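Local coordinates for cyanophage-like gp41-1 intein (Metagenome, PDB 6QAZ), which probably excises itself from a precursor protein and joins the flanking segments by a peptide bond, as naturally split inteins do in protein splicing, at residues L7-Q12 with K18-I23. Sequence-based numbering, arbitrary orientation.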
ATOM      1  N   LEU A   7       5.480   8.231  -3.139  1.00 13.58           N
ATOM      2  CA  LEU A   7       6.548   8.574  -2.180  1.00 14.56           C
ATOM      3  C   LEU A   7       6.021   9.105  -0.855  1.00 14.12           C
ATOM      4  O   LEU A   7       6.709   8.908   0.162  1.00 15.29           O
ATOM      5  CB  LEU A   7       7.449   9.662  -2.755  0.70 17.60           C
ATOM      6  CG  LEU A   7       8.718   9.191  -3.450  0.70 20.43           C
ATOM      7  CD1 LEU A   7       8.367   8.505  -4.724  0.70 19.79           C
ATOM      8  CD2 LEU A   7       9.650  10.367  -3.706  0.70 22.55           C
ATOM      9  N   LYS A   8       4.882   9.770  -0.838  1.00 14.17           N
ATOM     10  CA  LYS A   8       4.373  10.422   0.371  1.00 14.73           C
ATOM     11  C   LYS A   8       3.443   9.515   1.154  1.00 14.24           C
ATOM     12  O   LYS A   8       2.914   9.937   2.192  1.00 15.88           O
ATOM     13  CB  LYS A   8       3.687  11.726   0.009  1.00 17.32           C
ATOM     14  CG  LYS A   8       4.668  12.718  -0.628  1.00 21.78           C
ATOM     15  CD  LYS A   8       4.328  14.142  -0.682  1.00 23.97           C
ATOM     16  CE  LYS A   8       3.851  14.793   0.603  1.00 25.41           C
ATOM     17  NZ  LYS A   8       4.881  15.263   1.567  1.00 24.04           N
ATOM     18  N   THR A   9       3.241   8.284   0.713  1.00 13.74           N
ATOM     19  CA  THR A   9       2.454   7.311   1.483  1.00 13.33           C
ATOM     20  C   THR A   9       3.045   7.180   2.874  1.00 13.01           C
ATOM     21  O   THR A   9       4.263   6.995   2.993  1.00 14.64           O
ATOM     22  CB  THR A   9       2.517   5.952   0.785  1.00 13.36           C
ATOM     23  OG1 THR A   9       2.092   6.053  -0.587  1.00 13.92           O
ATOM     24  CG2 THR A   9       1.651   4.935   1.480  1.00 15.12           C
ATOM     25  N   GLN A  10       2.229   7.215   3.908  1.00 12.77           N
ATOM     26  CA  GLN A  10       2.719   7.085   5.280  1.00 12.93           C
ATOM     27  C   GLN A  10       2.580   5.651   5.776  1.00 12.99           C
ATOM     28  O   GLN A  10       1.569   4.990   5.567  1.00 14.68           O
ATOM     29  CB  GLN A  10       2.041   8.045   6.224  1.00 13.73           C
ATOM     30  CG  GLN A  10       2.491   9.478   6.005  1.00 14.87           C
ATOM     31  CD  GLN A  10       1.755  10.405   6.933  1.00 15.68           C
ATOM     32  OE1 GLN A  10       0.530  10.557   6.831  1.00 16.81           O
ATOM     33  NE2 GLN A  10       2.452  10.993   7.890  1.00 19.94           N
ATOM     34  N   VAL A  11       3.618   5.197   6.450  1.00 13.97           N
ATOM     35  CA  VAL A  11       3.641   3.885   7.128  1.00 14.07           C
ATOM     36  C   VAL A  11       3.997   4.145   8.587  1.00 13.89           C
ATOM     37  O   VAL A  11       4.614   5.154   8.930  1.00 15.64           O
ATOM     38  CB  VAL A  11       4.631   2.930   6.449  1.00 14.14           C
ATOM     39  CG1 VAL A  11       4.209   2.671   5.021  1.00 15.39           C
ATOM     40  CG2 VAL A  11       6.060   3.427   6.517  1.00 15.42           C
ATOM     41  N   GLN A  12       3.597   3.230   9.451  1.00 14.93           N
ATOM     42  CA  GLN A  12       3.766   3.374  10.896  0.50 15.48           C
ATOM     43  C   GLN A  12       4.990   2.574  11.355  1.00 14.72           C
ATOM     44  O   GLN A  12       4.992   1.347  11.210  1.00 15.46           O
ATOM     45  CB  GLN A  12       2.481   2.886  11.538  0.50 17.86           C
ATOM     46  CG  GLN A  12       2.381   3.298  12.980  0.50 19.68           C
ATOM     47  CD  GLN A  12       1.015   3.049  13.556  0.50 21.32           C
ATOM     48  OE1 GLN A  12       0.003   2.902  12.874  0.50 22.25           O
ATOM     49  NE2 GLN A  12       0.990   3.013  14.858  0.50 24.80           N
ATOM     50  N   LYS A  18       6.184   7.512   9.083  1.00 14.88           N
ATOM     51  CA  LYS A  18       7.218   7.912   8.125  1.00 14.89           C
ATOM     52  C   LYS A  18       6.644   7.879   6.717  1.00 14.52           C
ATOM     53  O   LYS A  18       5.845   6.995   6.404  1.00 15.66           O
ATOM     54  CB  LYS A  18       8.431   6.972   8.169  0.60 15.46           C
ATOM     55  CG  LYS A  18       9.217   6.994   9.461  0.60 16.57           C
ATOM     56  CD  LYS A  18      10.531   6.246   9.374  0.60 18.28           C
ATOM     57  CE  LYS A  18      11.263   6.185  10.698  0.60 19.89           C
ATOM     58  NZ  LYS A  18      12.609   5.590  10.569  0.60 20.64           N
ATOM     59  N   GLU A  19       7.084   8.791   5.868  1.00 14.80           N
ATOM     60  CA  GLU A  19       6.794   8.659   4.440  1.00 14.37           C
ATOM     61  C   GLU A  19       7.629   7.516   3.892  1.00 14.19           C
ATOM     62  O   GLU A  19       8.808   7.320   4.258  1.00 14.90           O
ATOM     63  CB  GLU A  19       7.076   9.942   3.677  1.00 15.63           C
ATOM     64  CG  GLU A  19       6.078  11.042   4.041  1.00 17.36           C
ATOM     65  CD  GLU A  19       6.266  12.362   3.277  1.00 21.41           C
ATOM     66  OE1 GLU A  19       7.276  12.518   2.555  1.00 25.42           O
ATOM     67  OE2 GLU A  19       5.380  13.224   3.340  1.00 27.99           O
ATOM     68  N   ILE A  20       7.041   6.734   2.994  1.00 13.93           N
ATOM     69  CA  ILE A  20       7.705   5.516   2.525  1.00 14.48           C
ATOM     70  C   ILE A  20       8.998   5.857   1.782  1.00 14.88           C
ATOM     71  O   ILE A  20       9.919   5.028   1.780  1.00 15.44           O
ATOM     72  CB  ILE A  20       6.730   4.650   1.725  1.00 14.41           C
ATOM     73  CG1 ILE A  20       7.225   3.216   1.616  1.00 16.12           C
ATOM     74  CG2 ILE A  20       6.373   5.273   0.404  1.00 14.53           C
ATOM     75  CD1 ILE A  20       6.269   2.283   0.955  1.00 17.15           C
ATOM     76  N   SER A  21       9.092   7.026   1.164  1.00 15.33           N
ATOM     77  CA  SER A  21      10.341   7.461   0.524  1.00 17.14           C
ATOM     78  C   SER A  21      11.498   7.567   1.509  1.00 16.44           C
ATOM     79  O   SER A  21      12.637   7.608   1.058  1.00 18.86           O
ATOM     80  CB  SER A  21      10.126   8.810  -0.143  1.00 20.71           C
ATOM     81  OG  SER A  21       9.824   9.793   0.853  1.00 21.89           O
ATOM     82  N   ASN A  22      11.230   7.637   2.807  1.00 15.37           N
ATOM     83  CA  ASN A  22      12.273   7.763   3.829  1.00 15.53           C
ATOM     84  C   ASN A  22      12.563   6.408   4.497  1.00 14.99           C
ATOM     85  O   ASN A  22      13.441   6.372   5.347  1.00 17.21           O
ATOM     86  CB  ASN A  22      11.873   8.819   4.846  1.00 15.93           C
ATOM     87  CG  ASN A  22      11.792  10.208   4.264  1.00 16.73           C
ATOM     88  OD1 ASN A  22      12.542  10.538   3.341  1.00 18.60           O
ATOM     89  ND2 ASN A  22      10.885  11.042   4.756  1.00 19.44           N
ATOM     90  N   ILE A  23      11.852   5.361   4.155  1.00 14.63           N
ATOM     91  CA  ILE A  23      12.051   4.034   4.776  1.00 14.90           C
ATOM     92  C   ILE A  23      13.384   3.459   4.297  1.00 15.38           C
ATOM     93  O   ILE A  23      13.777   3.612   3.132  1.00 17.03           O
ATOM     94  CB  ILE A  23      10.860   3.135   4.442  1.00 15.27           C
ATOM     95  CG1 ILE A  23       9.644   3.521   5.270  1.00 15.84           C
ATOM     96  CG2 ILE A  23      11.203   1.645   4.554  1.00 17.42           C
ATOM     97  CD1 ILE A  23       9.723   3.132   6.718  1.00 16.95           C
TER
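Val11 and Lys18 form an antiparallel hydrogen-bonded pair in the short beta hairpin of strands 10-13 and 16-19, near the start of the intein's all-beta Hint fold. Both bonds of the pair are short and nearly straight: Val11 N to Lys18 O is 2.9 Å at 171°, and Lys18 N to Val11 O is 2.8 Å. Gln10 and Glu19 follow as a non-hydrogen-bonded pair, where Gln10 CA and Glu19 CA make bent CA-H...O contacts with Lys18 O and Thr9 O. Backbone bonding continues past the strand ends: Ile20 N donates to Thr9 O at 2.8 Å as residues 20-22 turn into a 3-10 segment. Further on, Leu7 O receives Ser21 N in its carbonyl plane, on a lone pair, at a longer 3.2 Å.

The two faces of the hairpin differ: Val11's is packed with apolar side chains, though Lys18 also lies on it. Here the valine CG2 and Ile23 CD1 meet tip to tip at 3.7 Å; CG2 occupies the position between backbone N and carbonyl carbon (CG1 chi1 -62°), which also leaves it against Lys18 O. Val29 touches both of these side chains, while Phe119 reaches Val11 and Ile20, burying this side against strands 28-31 and 118-121. In the conformer described, Lys18 extends to a salt bridge with Asp27.

On the Glu19 side the contact is polar and more open. Glu19 lies beside Lys8, both pointing the same way, and the lysine chain bends at chi3 (49°) and chi4 to bring its ammonium round to the carboxylate. The salt bridge is one-sided: Lys8 NZ sits 2.7 Å from Glu19 OE2, on its syn lone pair, but 3.8 Å from OE1.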